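Local coordinates for protein group II chitinase (Ostrinia furnacalis, PDB 6JAW) that probably hydrolyses internal glycosidic bonds of chitin, as a family 18 endochitinase, the chain here being one catalytic domain of a much longer protein, at residues 195-200 with 244-249; 249-254 with 344-349. All coordinates share one frame; numbering follows the deposited sequence.

Interaction 1: 195-200 with 244-249; sequences VMTYDY and IVMGMP. With BBO (2-[3-(morpholin-4-yl)propyl]-1H-benzo[de]isoquinoline-1,3(2H)-dione), chain B.
V195 pairs with strand 244-249 at the last residue of its own strand, 192-195. Its N donates to V245 O at 3.0 Å, and its O takes the N-H of G247 at 2.8 Å. These two bonds straddle M246, the parallel bridge partner of V195. Beside them the methyl CG2 of V195 meets CG2 of I244.

Beyond V195 the chain leaves regular strand geometry but stays alongside, with M196 and T197 each at the centre of an inverse gamma turn. T197 also binds the strand by its side chain. Its OG1 donates to G247 O at 2.6 Å, in the carbonyl plane and on a lone pair. The first torsion (chi1 40°) sets OG1 between the backbone N and the carbonyl carbon and aims it at the strand. A water donates to the same G247 O and to T197 O, so two donors serve this carbonyl.

Y198 comes next. Its ring edge, at CD2, lies 3.9 Å from G247 C, and its CB rests on the P249 ring.

D199 faces the ligand pocket. Its OD2 accepts a hydrogen bond from N02 of the morpholine ring of BBO, but the 2.4 Å between D199 OD2 and BBO N02 is doubtfully short, and the exact geometry should not be pressed. Y251 OH and Q253 NE2 both hydrogen-bond OD1, which should limit rotation of the carboxylate.

The contact is buried within the parallel strands of the TIM barrel. Helix 227-236 packs on V195, T197 and I244. Helix 325-337 covers M246 and M248, and strand 342-346 touches Y198 and V245.

Interaction 2: 249-254 with 344-349; sequences PMYGQS and MIWALD. With BBO (2-[3-(morpholin-4-yl)propyl]-1H-benzo[de]isoquinoline-1,3(2H)-dione), chain B.
The ligand pocket of this TIM-barrel domain is lined here by W346, which ends strand 342-346, and Y251, just past the break in the neighbouring parallel strand 244-257. P249 and W346 form the bridge between the two strands. M250 N then donates to W346 O at 2.7 Å. The bond is nearly straight at N-H (170°), but the donor is tilted 33° from the carbonyl plane.

The same carbonyl oxygen lies in the plane of the Y251 ring, at its edge, 3.5 Å from CD1. Further along that edge Y251 CE1 touches W346 CD1 at 3.6 Å. The two rings are almost perpendicular, with planes at 85°, but they meet obliquely. Together they line the place of the BBO morpholine: its O03 lies over a face of Y251, and its C17 over a face of W346. Y251 OH bonds to D199, and F284 stacks on the Y251 ring.

The M250 side chain packs beside I345, away from the ligand. Its chain bends at chi2 and chi3, which brings CE to 3.9 Å from I345 CG2. Helix 363-373 touches both side chains.

The peptide bond between W346 and A347 is cis. The N of A347 is buried and has no partner in the model. With chi1 at -176°, CG of W346 lies opposite the backbone N, which carries the indole to the ligand, with NE1 3.3 Å from BBO O03.

In the fold
Strand 244-257 carries both interactions and runs between strands 192-195 and 342-346 in the TIM barrel. Interaction 1 joins it to the first of these neighbours and interaction 2 to the second. P249 belongs to both, and their centres are about 10 Å apart. Along the chain interaction 1 closes before interaction 2 opens. M248 N to M344 O, 2.7 Å, is a probable hydrogen bond that carries the pairing from one to the other. Y198 OH also packs on W346 CB at 3.6 Å. Both contacts reach BBO, one from the D199 side and one from the Y251 and W346 side, so the loop after strand 192-195 and strands 244-257 and 342-346 line one ligand pocket.

Interaction 1: 195-200 with 244-249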
ATOM      1  N   VAL A 195      -6.944   2.978  -0.384  1.00 13.37           N
ATOM      2  CA  VAL A 195      -6.482   3.812  -1.483  1.00 13.41           C
ATOM      3  C   VAL A 195      -4.973   3.966  -1.360  1.00 16.28           C
ATOM      4  O   VAL A 195      -4.467   4.464  -0.348  1.00 16.83           O
ATOM      5  CB  VAL A 195      -7.185   5.171  -1.482  1.00 15.48           C
ATOM      6  CG1 VAL A 195      -6.746   5.960  -2.686  1.00 15.98           C
ATOM      7  CG2 VAL A 195      -8.695   4.976  -1.477  1.00 16.62           C
ATOM      8  N   MET A 196      -4.249   3.520  -2.384  1.00 14.48           N
ATOM      9  CA  MET A 196      -2.789   3.508  -2.351  1.00 18.29           C
ATOM     10  C   MET A 196      -2.267   4.892  -2.739  1.00 18.64           C
ATOM     11  O   MET A 196      -1.695   5.105  -3.811  1.00 16.32           O
ATOM     12  CB  MET A 196      -2.254   2.418  -3.267  1.00 18.36           C
ATOM     13  CG  MET A 196      -2.513   1.026  -2.717  1.00 23.18           C
ATOM     14  SD  MET A 196      -1.938  -0.281  -3.803  1.00 32.74           S
ATOM     15  CE  MET A 196      -3.215  -0.251  -5.049  1.00 17.94           C
ATOM     16  N   THR A 197      -2.473   5.841  -1.818  1.00 13.67           N
ATOM     17  CA  THR A 197      -2.080   7.237  -2.011  1.00 15.92           C
ATOM     18  C   THR A 197      -0.567   7.397  -1.842  1.00 16.44           C
ATOM     19  O   THR A 197      -0.075   8.090  -0.955  1.00 16.99           O
ATOM     20  CB  THR A 197      -2.841   8.140  -1.045  1.00 18.99           C
ATOM     21  OG1 THR A 197      -2.932   7.501   0.232  1.00 23.14           O
ATOM     22  CG2 THR A 197      -4.261   8.432  -1.554  1.00 14.88           C
ATOM     23  N   TYR A 198       0.170   6.719  -2.718  1.00 16.41           N
ATOM     24  CA  TYR A 198       1.624   6.816  -2.774  1.00 18.42           C
ATOM     25  C   TYR A 198       2.064   6.338  -4.150  1.00 19.29           C
ATOM     26  O   TYR A 198       1.245   5.906  -4.966  1.00 17.50           O
ATOM     27  CB  TYR A 198       2.306   6.020  -1.655  1.00 14.39           C
ATOM     28  CG  TYR A 198       1.737   4.644  -1.418  1.00 15.03           C
ATOM     29  CD1 TYR A 198       2.013   3.593  -2.287  1.00 17.45           C
ATOM     30  CD2 TYR A 198       0.931   4.390  -0.317  1.00 17.68           C
ATOM     31  CE1 TYR A 198       1.492   2.331  -2.071  1.00 21.99           C
ATOM     32  CE2 TYR A 198       0.406   3.128  -0.087  1.00 17.77           C
ATOM     33  CZ  TYR A 198       0.690   2.104  -0.966  1.00 20.76           C
ATOM     34  OH  TYR A 198       0.171   0.849  -0.736  1.00 21.93           O
ATOM     35  N   ASP A 199       3.369   6.433  -4.403  1.00 14.33           N
ATOM     36  CA  ASP A 199       3.940   6.202  -5.729  1.00 13.59           C
ATOM     37  C   ASP A 199       3.316   7.114  -6.779  1.00 16.61           C
ATOM     38  O   ASP A 199       3.156   6.725  -7.938  1.00 18.22           O
ATOM     39  CB  ASP A 199       3.803   4.740  -6.157  1.00 19.38           C
ATOM     40  CG  ASP A 199       4.654   3.816  -5.329  1.00 25.32           C
ATOM     41  OD1 ASP A 199       5.577   4.299  -4.633  1.00 23.46           O
ATOM     42  OD2 ASP A 199       4.379   2.607  -5.355  1.00 30.73           O
ATOM     43  N   TYR A 200       2.942   8.331  -6.386  1.00 16.50           N
ATOM     44  CA  TYR A 200       2.566   9.319  -7.389  1.00 18.05           C
ATOM     45  C   TYR A 200       3.736   9.645  -8.304  1.00 19.70           C
ATOM     46  O   TYR A 200       3.536  10.016  -9.466  1.00 21.27           O
ATOM     47  CB  TYR A 200       2.075  10.596  -6.719  1.00 15.04           C
ATOM     48  CG  TYR A 200       0.735  10.467  -6.051  1.00 17.79           C
ATOM     49  CD1 TYR A 200      -0.436  10.555  -6.786  1.00 16.76           C
ATOM     50  CD2 TYR A 200       0.639  10.259  -4.681  1.00 16.42           C
ATOM     51  CE1 TYR A 200      -1.671  10.451  -6.172  1.00 15.64           C
ATOM     52  CE2 TYR A 200      -0.590  10.157  -4.057  1.00 14.76           C
ATOM     53  CZ  TYR A 200      -1.740  10.256  -4.808  1.00 15.90           C
ATOM     54  OH  TYR A 200      -2.969  10.150  -4.196  1.00 16.07           O
ATOM     55  N   ILE A 244     -13.099   4.285   3.316  1.00 16.75           N
ATOM     56  CA  ILE A 244     -11.790   4.647   2.794  1.00 15.87           C
ATOM     57  C   ILE A 244     -10.768   4.551   3.914  1.00 19.59           C
ATOM     58  O   ILE A 244     -10.962   5.115   4.997  1.00 16.94           O
ATOM     59  CB  ILE A 244     -11.806   6.064   2.203  1.00 18.22           C
ATOM     60  CG1 ILE A 244     -12.754   6.137   1.009  1.00 20.70           C
ATOM     61  CG2 ILE A 244     -10.397   6.489   1.808  1.00 16.17           C
ATOM     62  CD1 ILE A 244     -12.874   7.519   0.439  1.00 18.66           C
ATOM     63  N   VAL A 245      -9.679   3.836   3.658  1.00 15.60           N
ATOM     64  CA  VAL A 245      -8.480   3.936   4.473  1.00 18.85           C
ATOM     65  C   VAL A 245      -7.372   4.464   3.570  1.00 18.26           C
ATOM     66  O   VAL A 245      -7.209   4.003   2.432  1.00 15.24           O
ATOM     67  CB  VAL A 245      -8.119   2.593   5.140  1.00 20.55           C
ATOM     68  CG1 VAL A 245      -9.285   2.131   6.000  1.00 20.48           C
ATOM     69  CG2 VAL A 245      -7.799   1.530   4.123  1.00 21.61           C
ATOM     70  N   MET A 246      -6.662   5.476   4.049  1.00 14.64           N
ATOM     71  CA  MET A 246      -5.696   6.195   3.235  1.00 16.62           C
ATOM     72  C   MET A 246      -4.315   5.575   3.401  1.00 14.41           C
ATOM     73  O   MET A 246      -3.806   5.472   4.523  1.00 14.62           O
ATOM     74  CB  MET A 246      -5.664   7.667   3.624  1.00 12.65           C
ATOM     75  CG  MET A 246      -4.778   8.481   2.726  1.00 23.23           C
ATOM     76  SD  MET A 246      -4.814  10.205   3.204  1.00 33.31           S
ATOM     77  CE  MET A 246      -3.448  10.258   4.352  1.00 25.87           C
ATOM     78  N   GLY A 247      -3.704   5.187   2.287  1.00 13.22           N
ATOM     79  CA  GLY A 247      -2.396   4.563   2.347  1.00 14.45           C
ATOM     80  C   GLY A 247      -1.302   5.579   2.627  1.00 19.50           C
ATOM     81  O   GLY A 247      -1.347   6.722   2.168  1.00 18.70           O
ATOM     82  N   MET A 248      -0.306   5.148   3.399  1.00 14.16           N
ATOM     83  CA  MET A 248       0.845   5.971   3.716  1.00 15.26           C
ATOM     84  C   MET A 248       2.098   5.131   3.513  1.00 17.63           C
ATOM     85  O   MET A 248       2.144   3.967   3.954  1.00 15.81           O
ATOM     86  CB  MET A 248       0.774   6.504   5.150  1.00 18.19           C
ATOM     87  CG  MET A 248      -0.219   7.654   5.308  1.00 22.27           C
ATOM     88  SD  MET A 248      -0.699   7.860   7.021  1.00 27.27           S
ATOM     89  CE  MET A 248      -1.599   6.337   7.320  1.00 19.16           C
ATOM     90  N   PRO A 249       3.114   5.660   2.838  1.00 16.70           N
ATOM     91  CA  PRO A 249       4.296   4.853   2.524  1.00 14.92           C
ATOM     92  C   PRO A 249       5.318   4.872   3.654  1.00 15.42           C
ATOM     93  O   PRO A 249       5.634   5.923   4.223  1.00 14.04           O
ATOM     94  CB  PRO A 249       4.851   5.532   1.265  1.00 17.50           C
ATOM     95  CG  PRO A 249       4.455   6.976   1.428  1.00 16.42           C
ATOM     96  CD  PRO A 249       3.134   6.977   2.169  1.00 16.52           C
TER
HETATM   97  C10 BBO B2101       3.825   3.524 -12.337  1.00 32.42           C
HETATM   98  C13 BBO B2101       5.088   1.341  -8.039  1.00 41.62           C
HETATM   99  C15 BBO B2101       4.669  -0.601  -6.500  1.00 50.89           C
HETATM  100  C17 BBO B2101       4.924  -0.251  -2.859  1.00 49.93           C
HETATM  101  C01 BBO B2101       4.058   3.787 -13.682  1.00 33.33           C
HETATM  102  C02 BBO B2101       5.170   3.239 -14.332  1.00 32.68           C
HETATM  103  C03 BBO B2101       6.055   2.421 -13.630  1.00 35.66           C
HETATM  104  C04 BBO B2101       7.183   1.851 -14.241  1.00 32.22           C
HETATM  105  C05 BBO B2101       8.038   1.037 -13.484  1.00 37.50           C
HETATM  106  C06 BBO B2101       7.798   0.779 -12.152  1.00 39.57           C
HETATM  107  C07 BBO B2101       6.704   1.336 -11.566  1.00 36.59           C
HETATM  108  C08 BBO B2101       5.823   2.159 -12.291  1.00 33.12           C
HETATM  109  C09 BBO B2101       4.702   2.718 -11.652  1.00 31.75           C
HETATM  110  C11 BBO B2101       4.442   2.428 -10.178  1.00 34.29           C
HETATM  111  C12 BBO B2101       6.445   1.051 -10.098  1.00 37.31           C
HETATM  112  C14 BBO B2101       4.149   0.178  -7.718  1.00 50.01           C
HETATM  113  C16 BBO B2101       4.173  -0.283  -4.198  1.00 55.55           C
HETATM  114  C18 BBO B2101       6.810  -0.814  -4.165  1.00 63.58           C
HETATM  115  C19 BBO B2101       6.363   0.316  -5.081  1.00 59.28           C
HETATM  116  N01 BBO B2101       5.318   1.599  -9.450  1.00 40.16           N
HETATM  117  N02 BBO B2101       4.924   0.245  -5.339  1.00 66.63           N
HETATM  118  O01 BBO B2101       3.328   2.980  -9.551  1.00 44.85           O
HETATM  119  O02 BBO B2101       7.330   0.234  -9.396  1.00 48.22           O
HETATM  120  O03 BBO B2101       6.272  -0.645  -2.890  1.00 59.93           O
HETATM  121  O   HOH W   1      -0.006   9.194   1.581  1.00 20.17           O

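Interaction 2: 249-254 with 344-349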
ATOM      1  N   PRO A 249       3.114   5.660   2.838  1.00 16.70           N
ATOM      2  CA  PRO A 249       4.296   4.853   2.524  1.00 14.92           C
ATOM      3  C   PRO A 249       5.318   4.872   3.654  1.00 15.42           C
ATOM      4  O   PRO A 249       5.634   5.923   4.223  1.00 14.04           O
ATOM      5  CB  PRO A 249       4.851   5.532   1.265  1.00 17.50           C
ATOM      6  CG  PRO A 249       4.455   6.976   1.428  1.00 16.42           C
ATOM      7  CD  PRO A 249       3.134   6.977   2.169  1.00 16.52           C
ATOM      8  N   MET A 250       5.829   3.685   3.984  1.00 13.67           N
ATOM      9  CA  MET A 250       6.929   3.530   4.925  1.00 15.65           C
ATOM     10  C   MET A 250       8.275   3.473   4.214  1.00 17.09           C
ATOM     11  O   MET A 250       9.236   2.907   4.748  1.00 19.27           O
ATOM     12  CB  MET A 250       6.735   2.266   5.771  1.00 16.82           C
ATOM     13  CG  MET A 250       5.372   2.134   6.435  1.00 18.96           C
ATOM     14  SD  MET A 250       5.178   3.191   7.875  1.00 23.55           S
ATOM     15  CE  MET A 250       4.242   4.544   7.156  1.00 19.09           C
ATOM     16  N   TYR A 251       8.349   4.028   3.015  1.00 13.07           N
ATOM     17  CA  TYR A 251       9.514   3.910   2.161  1.00 15.81           C
ATOM     18  C   TYR A 251       9.614   5.172   1.327  1.00 17.68           C
ATOM     19  O   TYR A 251       8.707   6.007   1.305  1.00 19.71           O
ATOM     20  CB  TYR A 251       9.420   2.683   1.248  1.00 15.85           C
ATOM     21  CG  TYR A 251       8.278   2.800   0.264  1.00 18.33           C
ATOM     22  CD1 TYR A 251       6.996   2.398   0.617  1.00 18.34           C
ATOM     23  CD2 TYR A 251       8.472   3.347  -1.000  1.00 13.91           C
ATOM     24  CE1 TYR A 251       5.941   2.518  -0.271  1.00 20.03           C
ATOM     25  CE2 TYR A 251       7.426   3.473  -1.893  1.00 20.33           C
ATOM     26  CZ  TYR A 251       6.162   3.054  -1.520  1.00 25.03           C
ATOM     27  OH  TYR A 251       5.108   3.170  -2.392  1.00 26.08           O
ATOM     28  N   GLY A 252      10.716   5.290   0.604  1.00 13.68           N
ATOM     29  CA  GLY A 252      10.933   6.419  -0.272  1.00 14.82           C
ATOM     30  C   GLY A 252      11.212   5.950  -1.685  1.00 13.64           C
ATOM     31  O   GLY A 252      11.675   4.830  -1.905  1.00 12.90           O
ATOM     32  N   GLN A 253      10.899   6.810  -2.649  1.00 13.25           N
ATOM     33  CA  GLN A 253      11.281   6.590  -4.034  1.00 16.14           C
ATOM     34  C   GLN A 253      12.591   7.321  -4.264  1.00 14.79           C
ATOM     35  O   GLN A 253      12.712   8.506  -3.939  1.00 14.33           O
ATOM     36  CB  GLN A 253      10.206   7.088  -5.004  1.00 13.44           C
ATOM     37  CG  GLN A 253       8.934   6.234  -5.038  1.00 14.00           C
ATOM     38  CD  GLN A 253       9.070   4.974  -5.881  1.00 22.54           C
ATOM     39  OE1 GLN A 253      10.027   4.815  -6.644  1.00 21.69           O
ATOM     40  NE2 GLN A 253       8.102   4.075  -5.752  1.00 23.26           N
ATOM     41  N   SER A 254      13.574   6.608  -4.789  1.00 13.23           N
ATOM     42  CA  SER A 254      14.912   7.150  -4.931  1.00 14.65           C
ATOM     43  C   SER A 254      15.231   7.350  -6.405  1.00 16.57           C
ATOM     44  O   SER A 254      14.663   6.695  -7.283  1.00 17.64           O
ATOM     45  CB  SER A 254      15.950   6.234  -4.279  1.00 16.75           C
ATOM     46  OG  SER A 254      16.011   4.995  -4.959  1.00 17.00           O
ATOM     47  N   MET A 344      -3.737   3.205   6.249  1.00 13.72           N
ATOM     48  CA  MET A 344      -3.117   1.977   5.788  1.00 14.19           C
ATOM     49  C   MET A 344      -1.641   2.273   5.588  1.00 18.96           C
ATOM     50  O   MET A 344      -1.278   3.384   5.193  1.00 14.46           O
ATOM     51  CB  MET A 344      -3.765   1.481   4.484  1.00 14.50           C
ATOM     52  CG  MET A 344      -3.074   0.276   3.858  1.00 19.79           C
ATOM     53  SD  MET A 344      -1.824   0.719   2.629  1.00 24.95           S
ATOM     54  CE  MET A 344      -2.864   1.145   1.227  1.00 21.00           C
ATOM     55  N   ILE A 345      -0.785   1.301   5.883  1.00 15.90           N
ATOM     56  CA  ILE A 345       0.646   1.495   5.712  1.00 14.05           C
ATOM     57  C   ILE A 345       1.207   0.396   4.830  1.00 15.19           C
ATOM     58  O   ILE A 345       0.827  -0.775   4.943  1.00 14.01           O
ATOM     59  CB  ILE A 345       1.394   1.558   7.056  1.00 19.22           C
ATOM     60  CG1 ILE A 345       1.250   0.246   7.823  1.00 16.86           C
ATOM     61  CG2 ILE A 345       0.887   2.737   7.861  1.00 20.12           C
ATOM     62  CD1 ILE A 345       2.584  -0.311   8.282  1.00 24.95           C
ATOM     63  N   TRP A 346       2.084   0.801   3.921  1.00 13.91           N
ATOM     64  CA  TRP A 346       2.930  -0.092   3.150  1.00 15.21           C
ATOM     65  C   TRP A 346       4.364   0.272   3.502  1.00 16.37           C
ATOM     66  O   TRP A 346       4.839   1.337   3.100  1.00 16.61           O
ATOM     67  CB  TRP A 346       2.694   0.060   1.645  1.00 15.75           C
ATOM     68  CG  TRP A 346       3.509  -0.927   0.903  1.00 19.52           C
ATOM     69  CD1 TRP A 346       4.828  -0.813   0.555  1.00 21.62           C
ATOM     70  CD2 TRP A 346       3.093  -2.226   0.483  1.00 18.48           C
ATOM     71  NE1 TRP A 346       5.249  -1.958  -0.073  1.00 19.94           N
ATOM     72  CE2 TRP A 346       4.201  -2.841  -0.134  1.00 26.55           C
ATOM     73  CE3 TRP A 346       1.887  -2.926   0.558  1.00 18.52           C
ATOM     74  CZ2 TRP A 346       4.138  -4.122  -0.675  1.00 21.76           C
ATOM     75  CZ3 TRP A 346       1.827  -4.201   0.024  1.00 22.43           C
ATOM     76  CH2 TRP A 346       2.945  -4.783  -0.586  1.00 22.79           C
ATOM     77  N   ALA A 347       5.056  -0.576   4.263  1.00 13.94           N
ATOM     78  CA  ALA A 347       4.550  -1.815   4.838  1.00 14.02           C
ATOM     79  C   ALA A 347       5.234  -1.985   6.196  1.00 16.33           C
ATOM     80  O   ALA A 347       6.160  -1.237   6.516  1.00 13.18           O
ATOM     81  CB  ALA A 347       4.843  -3.008   3.923  1.00 14.25           C
ATOM     82  N   LEU A 348       4.785  -2.967   6.984  1.00 12.99           N
ATOM     83  CA  LEU A 348       5.295  -3.133   8.345  1.00 16.39           C
ATOM     84  C   LEU A 348       6.816  -3.197   8.371  1.00 18.01           C
ATOM     85  O   LEU A 348       7.465  -2.570   9.218  1.00 16.06           O
ATOM     86  CB  LEU A 348       4.707  -4.401   8.967  1.00 16.77           C
ATOM     87  CG  LEU A 348       3.275  -4.311   9.500  1.00 19.51           C
ATOM     88  CD1 LEU A 348       2.671  -5.689   9.710  1.00 16.69           C
ATOM     89  CD2 LEU A 348       3.244  -3.507  10.797  1.00 18.34           C
ATOM     90  N   ASP A 349       7.400  -3.936   7.436  1.00 15.09           N
ATOM     91  CA  ASP A 349       8.819  -4.257   7.443  1.00 17.24           C
ATOM     92  C   ASP A 349       9.696  -3.116   6.963  1.00 15.58           C
ATOM     93  O   ASP A 349      10.922  -3.264   6.953  1.00 16.69           O
ATOM     94  CB  ASP A 349       9.062  -5.468   6.548  1.00 15.75           C
ATOM     95  CG  ASP A 349       8.365  -5.326   5.208  1.00 21.35           C
ATOM     96  OD1 ASP A 349       7.157  -5.656   5.118  1.00 26.97           O
ATOM     97  OD2 ASP A 349       9.010  -4.841   4.259  1.00 16.82           O
TER
HETATM   98  C10 BBO B2101       3.825   3.524 -12.337  1.00 32.42           C
HETATM   99  C13 BBO B2101       5.088   1.341  -8.039  1.00 41.62           C
HETATM  100  C15 BBO B2101       4.669  -0.601  -6.500  1.00 50.89           C
HETATM  101  C17 BBO B2101       4.924  -0.251  -2.859  1.00 49.93           C
HETATM  102  C01 BBO B2101       4.058   3.787 -13.682  1.00 33.33           C
HETATM  103  C02 BBO B2101       5.170   3.239 -14.332  1.00 32.68           C
HETATM  104  C03 BBO B2101       6.055   2.421 -13.630  1.00 35.66           C
HETATM  105  C04 BBO B2101       7.183   1.851 -14.241  1.00 32.22           C
HETATM  106  C05 BBO B2101       8.038   1.037 -13.484  1.00 37.50           C
HETATM  107  C06 BBO B2101       7.798   0.779 -12.152  1.00 39.57           C
HETATM  108  C07 BBO B2101       6.704   1.336 -11.566  1.00 36.59           C
HETATM  109  C08 BBO B2101       5.823   2.159 -12.291  1.00 33.12           C
HETATM  110  C09 BBO B2101       4.702   2.718 -11.652  1.00 31.75           C
HETATM  111  C11 BBO B2101       4.442   2.428 -10.178  1.00 34.29           C
HETATM  112  C12 BBO B2101       6.445   1.051 -10.098  1.00 37.31           C
HETATM  113  C14 BBO B2101       4.149   0.178  -7.718  1.00 50.01           C
HETATM  114  C16 BBO B2101       4.173  -0.283  -4.198  1.00 55.55           C
HETATM  115  C18 BBO B2101       6.810  -0.814  -4.165  1.00 63.58           C
HETATM  116  C19 BBO B2101       6.363   0.316  -5.081  1.00 59.28           C
HETATM  117  N01 BBO B2101       5.318   1.599  -9.450  1.00 40.16           N
HETATM  118  N02 BBO B2101       4.924   0.245  -5.339  1.00 66.63           N
HETATM  119  O01 BBO B2101       3.328   2.980  -9.551  1.00 44.85           O
HETATM  120  O02 BBO B2101       7.330   0.234  -9.396  1.00 48.22           O
HETATM  121  O03 BBO B2101       6.272  -0.645  -2.890  1.00 59.93           O